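PDB 7A9J: Cfl from Pectobacterium brasiliense, which acts as a coronafacic acid ligase of the ATP-dependent AMP-binding enzyme family, probably activating its carboxylic acid substrate as an acyl-adenylate. Local coordinates for residues T305-G310 against F326-Q331; N285-I290 against S319-E324; L330-G335 against H347-I352. The protein carries 1 engineered substitution. All coordinates share one frame; numbering follows the deposited sequence.

Interaction 1 (T305-G310 against F326-Q331). With R4Z (6-ethyl-1-oxidanylidene-indene-4-carboxylic acid), chain B.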
loop_
_atom_site.group_PDB
_atom_site.type_symbol
_atom_site.label_atom_id
_atom_site.label_comp_id
_atom_site.label_asym_id
_atom_site.label_seq_id
_atom_site.Cartn_x
_atom_site.Cartn_y
_atom_site.Cartn_z
ATOM N N THR A 305 3.239 3.387 19.270
ATOM C CA THR A 305 2.510 2.849 18.127
ATOM C C THR A 305 3.475 2.476 17.014
ATOM O O THR A 305 4.417 3.223 16.714
ATOM C CB THR A 305 1.504 3.874 17.604
ATOM O OG1 THR A 305 0.682 4.331 18.698
ATOM C CG2 THR A 305 0.603 3.250 16.473
ATOM N N VAL A 306 3.249 1.325 16.406
ATOM C CA VAL A 306 4.125 0.848 15.333
ATOM C C VAL A 306 3.476 1.278 14.034
ATOM O O VAL A 306 2.349 0.884 13.747
ATOM C CB VAL A 306 4.301 -0.681 15.373
ATOM C CG1 VAL A 306 5.097 -1.179 14.136
ATOM C CG2 VAL A 306 5.042 -1.083 16.634
ATOM N N CYS A 307 4.168 2.105 13.257
ATOM C CA CYS A 307 3.623 2.621 11.999
ATOM C C CYS A 307 4.420 2.093 10.811
ATOM O O CYS A 307 5.655 2.088 10.846
ATOM C CB CYS A 307 3.670 4.161 11.988
ATOM S SG CYS A 307 2.581 4.794 13.340
ATOM N N VAL A 308 3.719 1.675 9.761
ATOM C CA VAL A 308 4.324 1.020 8.603
ATOM C C VAL A 308 3.905 1.791 7.358
ATOM O O VAL A 308 2.733 1.743 6.958
ATOM C CB VAL A 308 3.928 -0.462 8.485
ATOM C CG1 VAL A 308 4.566 -1.059 7.215
ATOM C CG2 VAL A 308 4.334 -1.275 9.757
ATOM N N ALA A 309 4.881 2.420 6.684
ATOM C CA ALA A 309 4.618 3.167 5.457
ATOM C C ALA A 309 4.792 2.206 4.286
ATOM O O ALA A 309 5.843 1.580 4.147
ATOM C CB ALA A 309 5.619 4.349 5.303
ATOM N N GLY A 310 3.822 2.159 3.399
ATOM C CA GLY A 310 3.814 1.115 2.380
ATOM C C GLY A 310 3.899 1.685 0.986
ATOM O O GLY A 310 3.187 2.626 0.680
ATOM N N PHE A 326 6.953 12.537 16.510
ATOM C CA PHE A 326 6.284 11.688 17.476
ATOM C C PHE A 326 7.198 10.840 18.340
ATOM O O PHE A 326 6.697 10.170 19.250
ATOM C CB PHE A 326 5.320 10.742 16.746
ATOM C CG PHE A 326 4.252 11.471 16.016
ATOM C CD1 PHE A 326 3.198 12.033 16.714
ATOM C CD2 PHE A 326 4.301 11.603 14.633
ATOM C CE1 PHE A 326 2.197 12.720 16.040
ATOM C CE2 PHE A 326 3.317 12.293 13.955
ATOM C CZ PHE A 326 2.273 12.856 14.659
ATOM N N GLY A 327 8.499 10.803 18.067
ATOM C CA GLY A 327 9.328 9.831 18.757
ATOM C C GLY A 327 8.988 8.389 18.440
ATOM O O GLY A 327 9.291 7.497 19.240
ATOM N N SER A 328 8.325 8.136 17.315
ATOM C CA SER A 328 7.948 6.793 16.901
ATOM C C SER A 328 8.907 6.393 15.788
ATOM O O SER A 328 9.423 7.252 15.062
ATOM C CB SER A 328 6.483 6.759 16.424
ATOM O OG SER A 328 5.998 5.465 16.010
ATOM N N HIS A 329 9.130 5.085 15.644
ATOM C CA HIS A 329 10.210 4.561 14.800
ATOM C C HIS A 329 9.551 3.949 13.579
ATOM O O HIS A 329 9.051 2.817 13.638
ATOM C CB HIS A 329 11.032 3.545 15.563
ATOM C CG HIS A 329 11.542 4.068 16.875
ATOM N ND1 HIS A 329 12.813 4.570 17.025
ATOM C CD2 HIS A 329 10.933 4.203 18.089
ATOM C CE1 HIS A 329 12.985 4.969 18.274
ATOM N NE2 HIS A 329 11.863 4.747 18.944
ATOM N N LEU A 330 9.458 4.732 12.503
ATOM C CA LEU A 330 8.709 4.306 11.326
ATOM C C LEU A 330 9.303 3.050 10.708
ATOM O O LEU A 330 10.526 2.845 10.698
ATOM C CB LEU A 330 8.688 5.434 10.275
ATOM C CG LEU A 330 7.715 5.237 9.096
ATOM C CD1 LEU A 330 6.223 5.313 9.545
ATOM C CD2 LEU A 330 8.014 6.392 8.088
ATOM N N GLN A 331 8.421 2.221 10.157
ATOM C CA GLN A 331 8.794 1.019 9.443
ATOM C C GLN A 331 8.328 1.203 8.012
ATOM O O GLN A 331 7.473 2.039 7.741
ATOM C CB GLN A 331 8.140 -0.227 10.084
ATOM C CG GLN A 331 8.515 -0.293 11.567
ATOM C CD GLN A 331 8.094 -1.621 12.224
ATOM O OE1 GLN A 331 7.450 -2.438 11.592
ATOM N NE2 GLN A 331 8.551 -1.846 13.431
HETATM C C13 R4Z B . 0.651 -6.337 -2.747
HETATM C C15 R4Z B . 2.074 -4.954 -1.166
HETATM C C02 R4Z B . 3.382 -3.392 0.447
HETATM C C03 R4Z B . 3.486 -2.041 0.777
HETATM C C04 R4Z B . 2.585 -1.319 -0.227
HETATM C C05 R4Z B . 2.464 -3.753 -0.596
HETATM C C06 R4Z B . 1.904 -2.535 -1.055
HETATM C C07 R4Z B . 0.947 -2.586 -2.062
HETATM C C08 R4Z B . 0.324 -1.278 -2.576
HETATM C C11 R4Z B . 0.534 -3.805 -2.598
HETATM C C12 R4Z B . 1.091 -5.013 -2.157
HETATM C C14 R4Z B . -0.717 -6.778 -2.151
HETATM O O01 R4Z B . 4.042 -4.220 1.019
HETATM O O09 R4Z B . -0.727 -1.370 -3.266
HETATM O O10 R4Z B . 0.836 -0.136 -2.345
HETATM O O HOH W 1 7.587 2.929 17.053
HETATM O O HOH W 2 6.323 3.591 14.062
#
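Gln-331 lays its side chain obliquely across those of Val-306 and Val-308. Its CB sits 3.5 Å from Cys-307 O, and CG, held beside the backbone N (chi1 -56°), continues past the same carbonyl. The chain then runs extended, bringing CD to 3.6 Å from Val-306 CG1, and NE2 rests against that same methyl. OE1 is bordered by methyls of both valines, with Val-308 CG2 at 3.8 Å, and accepts its hydrogen bond from Tyr-345 OH; glutamine suits the place, with a methylene stem against the strand and a polar tip. The backbones here form a parallel bridge between strands 306-311 and 331-335, which are joined through helix 316-326. Gln-331 N donates to Cys-307 O at 2.9 Å, and Ala-309 N to Gln-331 O at 2.8 Å, the latter from a position tilted 31° out of the carbonyl plane. On the opposite face of the sheet Leu-330 sets CD1 3.7 Å from Cys-307 CB. Nearer Thr-305 the backbones part and a water fills in, taking the N-H of Cys-307 at 2.7 Å and bonding to Ser-328 OG. At the other end Gly-310, slim enough to admit the ligand, brings its C to 3.5 Å from R4Z C04.

Interaction 2 (N285-I290 against S319-E324)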
loop_
_atom_site.group_PDB
_atom_site.type_symbol
_atom_site.label_atom_id
_atom_site.label_comp_id
_atom_site.label_asym_id
_atom_site.label_seq_id
_atom_site.Cartn_x
_atom_site.Cartn_y
_atom_site.Cartn_z
ATOM N N ASN A 285 -0.186 9.405 3.886
ATOM C CA ASN A 285 -0.965 9.312 5.130
ATOM C C ASN A 285 -0.156 9.854 6.296
ATOM O O ASN A 285 -0.640 10.671 7.077
ATOM C CB ASN A 285 -1.353 7.856 5.441
ATOM C CG ASN A 285 -2.547 7.357 4.652
ATOM O OD1 ASN A 285 -2.484 6.307 4.027
ATOM N ND2 ASN A 285 -3.661 8.097 4.694
ATOM N N PHE A 286 1.101 9.401 6.424
ATOM C CA PHE A 286 1.863 9.791 7.597
ATOM C C PHE A 286 2.332 11.235 7.537
ATOM O O PHE A 286 2.412 11.905 8.574
ATOM C CB PHE A 286 3.026 8.823 7.758
ATOM C CG PHE A 286 2.559 7.462 8.159
ATOM C CD1 PHE A 286 1.973 7.276 9.397
ATOM C CD2 PHE A 286 2.625 6.397 7.273
ATOM C CE1 PHE A 286 1.522 6.032 9.787
ATOM C CE2 PHE A 286 2.168 5.136 7.644
ATOM C CZ PHE A 286 1.615 4.936 8.917
ATOM N N HIS A 287 2.638 11.731 6.344
ATOM C CA HIS A 287 2.948 13.155 6.182
ATOM C C HIS A 287 1.804 14.020 6.687
ATOM O O HIS A 287 2.024 15.041 7.357
ATOM C CB HIS A 287 3.225 13.454 4.710
ATOM C CG HIS A 287 4.659 13.289 4.316
ATOM N ND1 HIS A 287 5.064 12.414 3.326
ATOM C CD2 HIS A 287 5.791 13.872 4.783
ATOM C CE1 HIS A 287 6.383 12.453 3.213
ATOM N NE2 HIS A 287 6.848 13.333 4.082
ATOM N N LYS A 288 0.566 13.626 6.363
ATOM C CA LYS A 288 -0.596 14.373 6.830
ATOM C C LYS A 288 -0.719 14.311 8.342
ATOM O O LYS A 288 -1.041 15.313 8.988
ATOM C CB LYS A 288 -1.865 13.825 6.197
ATOM C CG LYS A 288 -1.863 13.917 4.677
ATOM C CD LYS A 288 -2.890 12.968 4.046
ATOM C CE LYS A 288 -4.153 13.712 3.657
ATOM N NZ LYS A 288 -4.349 13.704 2.177
ATOM N N ILE A 289 -0.453 13.141 8.922
ATOM C CA ILE A 289 -0.520 13.020 10.369
ATOM C C ILE A 289 0.496 13.967 11.023
ATOM O O ILE A 289 0.184 14.674 11.993
ATOM C CB ILE A 289 -0.337 11.539 10.732
ATOM C CG1 ILE A 289 -1.666 10.818 10.364
ATOM C CG2 ILE A 289 -0.064 11.362 12.204
ATOM C CD1 ILE A 289 -1.585 9.317 10.406
ATOM N N ILE A 290 1.689 14.048 10.443
ATOM C CA ILE A 290 2.726 14.950 10.936
ATOM C C ILE A 290 2.259 16.390 10.824
ATOM O O ILE A 290 2.407 17.192 11.757
ATOM C CB ILE A 290 4.029 14.731 10.152
ATOM C CG1 ILE A 290 4.595 13.335 10.452
ATOM C CG2 ILE A 290 5.050 15.897 10.390
ATOM C CD1 ILE A 290 5.683 12.911 9.479
ATOM N N SER A 319 10.854 8.967 7.672
ATOM C CA SER A 319 11.104 8.402 9.008
ATOM C C SER A 319 11.789 9.413 9.918
ATOM O O SER A 319 11.537 9.441 11.132
ATOM C CB SER A 319 11.934 7.117 8.893
ATOM O OG SER A 319 13.320 7.449 8.801
ATOM N N GLN A 320 12.684 10.246 9.350
ATOM C CA GLN A 320 13.328 11.289 10.133
ATOM C C GLN A 320 12.300 12.297 10.653
ATOM O O GLN A 320 12.279 12.626 11.848
ATOM C CB GLN A 320 14.407 11.992 9.274
ATOM C CG GLN A 320 15.448 10.936 8.681
ATOM C CD GLN A 320 16.382 11.444 7.543
ATOM O OE1 GLN A 320 16.398 12.624 7.183
ATOM N NE2 GLN A 320 17.167 10.517 6.984
ATOM N N LYS A 321 11.434 12.797 9.761
ATOM C CA LYS A 321 10.393 13.734 10.190
ATOM C C LYS A 321 9.449 13.085 11.193
ATOM O O LYS A 321 8.986 13.732 12.142
ATOM C CB LYS A 321 9.601 14.220 8.982
ATOM C CG LYS A 321 10.488 14.795 7.882
ATOM C CD LYS A 321 9.727 15.001 6.581
ATOM C CE LYS A 321 9.042 16.358 6.587
ATOM N NZ LYS A 321 8.348 16.645 5.307
ATOM N N PHE A 322 9.149 11.804 10.989
ATOM C CA PHE A 322 8.175 11.138 11.853
ATOM C C PHE A 322 8.741 10.935 13.250
ATOM O O PHE A 322 8.021 11.059 14.250
ATOM C CB PHE A 322 7.774 9.816 11.221
ATOM C CG PHE A 322 6.494 9.231 11.760
ATOM C CD1 PHE A 322 5.264 9.826 11.453
ATOM C CD2 PHE A 322 6.517 8.080 12.564
ATOM C CE1 PHE A 322 4.072 9.280 11.934
ATOM C CE2 PHE A 322 5.310 7.510 13.066
ATOM C CZ PHE A 322 4.110 8.103 12.750
ATOM N N PHE A 323 10.030 10.611 13.346
ATOM C CA PHE A 323 10.638 10.517 14.672
ATOM C C PHE A 323 10.707 11.880 15.349
ATOM O O PHE A 323 10.445 11.994 16.553
ATOM C CB PHE A 323 12.054 9.917 14.603
ATOM C CG PHE A 323 12.684 9.767 15.969
ATOM C CD1 PHE A 323 12.303 8.709 16.806
ATOM C CD2 PHE A 323 13.610 10.693 16.430
ATOM C CE1 PHE A 323 12.837 8.584 18.080
ATOM C CE2 PHE A 323 14.162 10.568 17.704
ATOM C CZ PHE A 323 13.787 9.510 18.518
ATOM N N GLU A 324 11.081 12.917 14.609
ATOM C CA GLU A 324 11.148 14.234 15.239
ATOM C C GLU A 324 9.799 14.592 15.833
ATOM O O GLU A 324 9.706 15.116 16.947
ATOM C CB GLU A 324 11.554 15.304 14.229
ATOM C CG GLU A 324 12.850 15.059 13.456
ATOM C CD GLU A 324 14.100 15.453 14.211
ATOM O OE1 GLU A 324 13.979 16.011 15.326
ATOM O OE2 GLU A 324 15.208 15.207 13.677
#
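Phe-286 turns its ring edge toward the face of Phe-322, an offset edge-to-face pair with centroids 5.5 Å apart and planes at 76°. The nearest atoms are Phe-286 CD1 and Phe-322 CE1, at 3.9 Å, and Phe-322 CZ lies only a little farther from that same CD1. Phe-322 does not start out facing its partner: its ring is carried across the gap because CG stands opposite the backbone N (chi1 -162°). One turn after Phe-286, Ile-290 meets the same ring in another way. Its CD1 reaches the edge of Phe-322 close to the ring plane, 3.7 Å from CD1 of the phenylalanine, while Ile-290 CG1 touches that ring carbon as well. The end methyl also lies 3.9 Å from Phe-322 CA, so the CG1-CD1 arm fits between the phenylalanine ring and the backbone that carries it, a place suited to isoleucine's longer branch. These residues belong to helices 283-294 and 316-326, which lie on the same side of the parallel part of the sheet in the AMP-binding region. Their local axes approach to 10.2 Å, and their directions differ by 33°. Both aromatic rings also rest on Cys-307 of strand 306-311, and Phe-326 packs against Phe-322 and Ile-290. Toward solvent the chemistry changes. Lys-321 bends at chi3 and crosses the His-287 side chain at about a right angle, with NZ 3.8 Å from His-287 CD2, a loose approach without a hydrogen bond. The lysine suits this margin because its inner carbons can cover Ile-290 and the imidazole while the ammonium group stays near solvent; its CB is 4.2 Å from Ile-290 CD1.

Interaction 3 (L330-G335 against H347-I352). With R4Z (6-ethyl-1-oxidanylidene-indene-4-carboxylic acid), chain B.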
loop_
_atom_site.group_PDB
_atom_site.type_symbol
_atom_site.label_atom_id
_atom_site.label_comp_id
_atom_site.label_asym_id
_atom_site.label_seq_id
_atom_site.Cartn_x
_atom_site.Cartn_y
_atom_site.Cartn_z
ATOM N N LEU A 330 9.458 4.732 12.503
ATOM C CA LEU A 330 8.709 4.306 11.326
ATOM C C LEU A 330 9.303 3.050 10.708
ATOM O O LEU A 330 10.526 2.845 10.698
ATOM C CB LEU A 330 8.688 5.434 10.275
ATOM C CG LEU A 330 7.715 5.237 9.096
ATOM C CD1 LEU A 330 6.223 5.313 9.545
ATOM C CD2 LEU A 330 8.014 6.392 8.088
ATOM N N GLN A 331 8.421 2.221 10.157
ATOM C CA GLN A 331 8.794 1.019 9.443
ATOM C C GLN A 331 8.328 1.203 8.012
ATOM O O GLN A 331 7.473 2.039 7.741
ATOM C CB GLN A 331 8.140 -0.227 10.084
ATOM C CG GLN A 331 8.515 -0.293 11.567
ATOM C CD GLN A 331 8.094 -1.621 12.224
ATOM O OE1 GLN A 331 7.450 -2.438 11.592
ATOM N NE2 GLN A 331 8.551 -1.846 13.431
ATOM N N SER A 332 8.796 0.342 7.130
ATOM C CA SER A 332 8.234 0.400 5.792
ATOM C C SER A 332 8.071 -0.996 5.231
ATOM O O SER A 332 8.733 -1.944 5.629
ATOM C CB SER A 332 9.113 1.270 4.808
ATOM O OG SER A 332 10.440 0.754 4.741
ATOM N N SER A 333 7.174 -1.074 4.246
ATOM C CA SER A 333 6.906 -2.314 3.557
ATOM C C SER A 333 6.956 -2.015 2.070
ATOM O O SER A 333 6.548 -0.944 1.630
ATOM C CB SER A 333 5.497 -2.866 4.022
ATOM O OG SER A 333 5.259 -4.126 3.408
ATOM N N TYR A 334 7.539 -2.915 1.322
ATOM C CA TYR A 334 7.748 -2.699 -0.095
ATOM C C TYR A 334 7.184 -3.916 -0.794
ATOM O O TYR A 334 7.602 -5.030 -0.509
ATOM C CB TYR A 334 9.237 -2.546 -0.363
ATOM C CG TYR A 334 9.715 -2.460 -1.806
ATOM C CD1 TYR A 334 9.825 -3.600 -2.607
ATOM C CD2 TYR A 334 10.154 -1.248 -2.331
ATOM C CE1 TYR A 334 10.372 -3.513 -3.917
ATOM C CE2 TYR A 334 10.640 -1.159 -3.642
ATOM C CZ TYR A 334 10.771 -2.299 -4.415
ATOM O OH TYR A 334 11.306 -2.203 -5.724
ATOM N N GLY A 335 6.258 -3.709 -1.708
ATOM C CA GLY A 335 5.667 -4.874 -2.347
ATOM C C GLY A 335 4.705 -4.422 -3.415
ATOM O O GLY A 335 4.445 -3.221 -3.592
ATOM N N HIS A 347 12.177 -2.903 9.289
ATOM C CA HIS A 347 11.576 -2.816 10.615
ATOM C C HIS A 347 12.108 -1.631 11.415
ATOM O O HIS A 347 11.656 -1.408 12.510
ATOM C CB HIS A 347 11.842 -4.132 11.364
ATOM C CG HIS A 347 13.287 -4.426 11.500
ATOM N ND1 HIS A 347 13.991 -5.079 10.511
ATOM C CD2 HIS A 347 14.168 -4.139 12.484
ATOM C CE1 HIS A 347 15.261 -5.197 10.889
ATOM N NE2 HIS A 347 15.403 -4.622 12.071
ATOM N N ASP A 348 13.036 -0.801 10.870
ATOM C CA ASP A 348 13.455 0.381 11.617
ATOM C C ASP A 348 14.179 1.386 10.687
ATOM O O ASP A 348 15.384 1.475 10.686
ATOM C CB ASP A 348 14.371 -0.056 12.772
ATOM C CG ASP A 348 14.672 1.043 13.767
ATOM O OD1 ASP A 348 15.359 0.680 14.757
ATOM O OD2 ASP A 348 14.330 2.242 13.590
ATOM N N ILE A 349 13.412 2.128 9.888
ATOM C CA ILE A 349 14.014 2.953 8.827
ATOM C C ILE A 349 14.997 3.939 9.403
ATOM O O ILE A 349 16.077 4.173 8.846
ATOM C CB ILE A 349 12.899 3.694 8.084
ATOM C CG1 ILE A 349 11.903 2.698 7.501
ATOM C CG2 ILE A 349 13.600 4.510 6.938
ATOM C CD1 ILE A 349 10.620 3.451 7.004
ATOM N N TYR A 350 14.615 4.581 10.510
ATOM C CA TYR A 350 15.372 5.700 10.990
ATOM C C TYR A 350 16.731 5.263 11.536
ATOM O O TYR A 350 17.658 6.069 11.625
ATOM C CB TYR A 350 14.540 6.433 12.026
ATOM C CG TYR A 350 15.155 7.685 12.543
ATOM C CD1 TYR A 350 15.634 8.699 11.671
ATOM C CD2 TYR A 350 15.297 7.889 13.895
ATOM C CE1 TYR A 350 16.200 9.829 12.152
ATOM C CE2 TYR A 350 15.872 9.049 14.397
ATOM C CZ TYR A 350 16.310 10.024 13.522
ATOM O OH TYR A 350 16.900 11.161 13.995
ATOM N N ALA A 351 16.853 3.970 11.901
ATOM C CA ALA A 351 18.131 3.473 12.411
ATOM C C ALA A 351 19.256 3.516 11.353
ATOM O O ALA A 351 20.453 3.462 11.682
ATOM C CB ALA A 351 17.948 2.032 12.890
ATOM N N ILE A 352 18.866 3.518 10.086
ATOM C CA ILE A 352 19.837 3.511 8.978
ATOM C C ILE A 352 19.909 4.919 8.412
ATOM O O ILE A 352 18.883 5.438 7.947
ATOM C CB ILE A 352 19.397 2.519 7.883
ATOM C CG1 ILE A 352 19.052 1.129 8.483
ATOM C CG2 ILE A 352 20.494 2.440 6.815
ATOM C CD1 ILE A 352 20.171 0.574 9.236
HETATM C C13 R4Z B . 0.651 -6.337 -2.747
HETATM C C15 R4Z B . 2.074 -4.954 -1.166
HETATM C C02 R4Z B . 3.382 -3.392 0.447
HETATM C C03 R4Z B . 3.486 -2.041 0.777
HETATM C C04 R4Z B . 2.585 -1.319 -0.227
HETATM C C05 R4Z B . 2.464 -3.753 -0.596
HETATM C C06 R4Z B . 1.904 -2.535 -1.055
HETATM C C07 R4Z B . 0.947 -2.586 -2.062
HETATM C C08 R4Z B . 0.324 -1.278 -2.576
HETATM C C11 R4Z B . 0.534 -3.805 -2.598
HETATM C C12 R4Z B . 1.091 -5.013 -2.157
HETATM C C14 R4Z B . -0.717 -6.778 -2.151
HETATM O O01 R4Z B . 4.042 -4.220 1.019
HETATM O O09 R4Z B . -0.727 -1.370 -3.266
HETATM O O10 R4Z B . 0.836 -0.136 -2.345
HETATM O O HOH W 3 12.480 3.891 12.329
#
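Leu-330 O accepts the backbone N-H of Ile-349 at 3.1 Å, a bond bent only to 156° at the hydrogen, with the donor almost straight out from the carbonyl (165°). Strands 331-335 and 342-346 form a beta hairpin, and this bond ties the 3-10 turn at 349-351, which follows the second strand, back to the beginning of the first. A water shares the same carbonyl: it donates to Leu-330 O at 2.8 Å and to Asp-348 OD2 at 2.8 Å, while accepting from Tyr-350 N at 2.9 Å. The carboxylate thus holds the water that meets a backbone N-H of the turn, a task suited to a short acidic side chain. Ile-349 supplies the apolar part. Its CG1 sits beside the backbone N (chi1 -58°) and the chain runs on extended, driving CD1 against the strand. That methyl is 3.4 Å from Ser-332 CB, tighter than ordinary van der Waals contact, and 3.4 Å from Gln-331 C. It also touches Leu-330 CG at 4.0 Å, the two side chains lying next to each other and pointing the same way. Serine suits the position opposite, being small enough for the methyl to come close to the backbone. Just before the turn, His-347 points its side chain away but presents its carbonyl oxygen to CG of Gln-331; NE2 lies near that oxygen too, at too poor an angle for a hydrogen bond, the amide oxygen being bonded to Tyr-345 OH. Farther along, the strand enters the ligand pocket, where Gly-335 has no CB to collide with the ring ketone and Ser-333 OG donates a hydrogen bond of 2.7 Å to that oxygen, R4Z O01.

Interaction 1 is the most fully buried of the three, joining neighbouring parallel strands through backbone bonds. Interaction 2 packs against one face of the same strands and relies mainly on apolar contact, with a histidine and a lysine at its solvent margin and no hydrogen bond across it. Interaction 3 shares Leu-330 and Gln-331 with interaction 1 but approaches them from the other edge of strand 331-335, with a partly exposed turn and a water doing some of the bonding. Helix 316-326 borders all three: it meets Leu-330, supplies one side of interaction 2, and stacks Phe-323 on Tyr-350. Interactions 1 and 3 both reach R4Z, through Gly-310 and through Ser-333 to Gly-335, whereas the helix pair stands back from the ligand.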